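Alpha-glucosidase (PDB 5HQA) probably hydrolyses alpha-glucosidic bonds as a chloride-activated, calcium-containing glycoside hydrolase of family 97. Local coordinates at residues T159-L162 with N163-A166. Residues are numbered along the deposited sequence; the frame is centred on the assembly and turned at random.
Sequences TTPL and NDAA
Asp164 turns its side chain back over the end of the strand it follows, its CB lying 3.8 Å from Thr160 OG1 and its OD1 3.5 Å from Pro161 CD, over one face of the proline ring. The carboxylate comes to lie over the ring because CG stands beside the backbone N, anti to the carbonyl carbon (chi1 -61°). Beside this contact Pro161 O is gripped from opposite faces of its carbonyl plane: Thr160 OG1 donates from one at 2.8 Å, Asp164 N from the other at 3.0 Å. Thr160 OG1 also hydrogen-bonds Trp144 NE1 on the neighbouring strand 141-144. A valine at Thr160 would probably leave Pro161 O with one donor fewer and the Trp144 indole without this partner. One residue on, Ala165 N bonds Leu162 O at 3.1 Å, and the Ala165 methyl touches that oxygen from 3.6 Å. The buried Leu162 and the Ala165 methyl both pack on Phe172 of strand 172-175, and Leu162 also reaches Phe174. Two successive i to i+3 backbone bonds make a short 3-10 turn, which ends edge strand 158-161 of an antiparallel sheet in the GH97 N-terminal region and leads the chain toward strand 167-168 of a second sheet.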
loop_
_atom_site.group_PDB
_atom_site.type_symbol
_atom_site.label_atom_id
_atom_site.label_comp_id
_atom_site.label_asym_id
_atom_site.label_seq_id
_atom_site.Cartn_x
_atom_site.Cartn_y
_atom_site.Cartn_z
ATOM N N THR A 159 -6.941 -14.764 -11.019
ATOM C CA THR A 159 -7.862 -15.582 -10.232
ATOM C C THR A 159 -7.643 -17.027 -10.660
ATOM O O THR A 159 -8.003 -17.400 -11.781
ATOM C CB THR A 159 -9.316 -15.171 -10.471
ATOM O OG1 THR A 159 -9.482 -13.774 -10.200
ATOM C CG2 THR A 159 -10.265 -15.997 -9.580
ATOM N N THR A 160 -7.011 -17.834 -9.795
ATOM C CA THR A 160 -6.687 -19.207 -10.195
ATOM C C THR A 160 -6.851 -20.164 -9.022
ATOM O O THR A 160 -6.929 -19.719 -7.866
ATOM C CB THR A 160 -5.240 -19.334 -10.691
ATOM O OG1 THR A 160 -4.354 -19.287 -9.563
ATOM C CG2 THR A 160 -4.861 -18.221 -11.664
ATOM N N PRO A 161 -6.883 -21.476 -9.273
ATOM C CA PRO A 161 -6.615 -22.442 -8.194
ATOM C C PRO A 161 -5.310 -22.111 -7.485
ATOM O O PRO A 161 -4.339 -21.677 -8.111
ATOM C CB PRO A 161 -6.523 -23.777 -8.933
ATOM C CG PRO A 161 -7.417 -23.579 -10.153
ATOM C CD PRO A 161 -7.231 -22.136 -10.548
ATOM N N LEU A 162 -5.285 -22.317 -6.163
ATOM C CA LEU A 162 -4.085 -21.982 -5.393
ATOM C C LEU A 162 -2.845 -22.712 -5.921
ATOM O O LEU A 162 -1.739 -22.158 -5.902
ATOM C CB LEU A 162 -4.310 -22.311 -3.915
ATOM C CG LEU A 162 -3.169 -22.033 -2.934
ATOM C CD1 LEU A 162 -2.803 -20.557 -2.912
ATOM C CD2 LEU A 162 -3.580 -22.495 -1.532
ATOM N N ASN A 163 -3.009 -23.940 -6.420
ATOM C CA ASN A 163 -1.850 -24.691 -6.874
ATOM C C ASN A 163 -1.225 -24.120 -8.141
ATOM O O ASN A 163 -0.136 -24.568 -8.516
ATOM C CB ASN A 163 -2.225 -26.151 -7.098
ATOM C CG ASN A 163 -2.362 -26.917 -5.800
ATOM O OD1 ASN A 163 -1.872 -26.488 -4.756
ATOM N ND2 ASN A 163 -3.028 -28.053 -5.859
ATOM N N ASP A 164 -1.865 -23.147 -8.796
ATOM C CA ASP A 164 -1.287 -22.513 -9.978
ATOM C C ASP A 164 -0.491 -21.253 -9.660
ATOM O O ASP A 164 0.074 -20.654 -10.584
ATOM C CB ASP A 164 -2.376 -22.150 -10.989
ATOM C CG ASP A 164 -3.128 -23.354 -11.488
ATOM O OD1 ASP A 164 -4.233 -23.165 -12.030
ATOM O OD2 ASP A 164 -2.624 -24.483 -11.324
ATOM N N ALA A 165 -0.453 -20.821 -8.397
ATOM C CA ALA A 165 0.254 -19.596 -8.003
ATOM C C ALA A 165 1.706 -19.966 -7.728
ATOM O O ALA A 165 2.070 -20.320 -6.606
ATOM C CB ALA A 165 -0.403 -18.961 -6.782
ATOM N N ALA A 166 2.554 -19.876 -8.763
ATOM C CA ALA A 166 3.889 -20.463 -8.674
ATOM C C ALA A 166 4.866 -19.577 -7.904
ATOM O O ALA A 166 5.651 -20.079 -7.085
ATOM C CB ALA A 166 4.428 -20.755 -10.077
#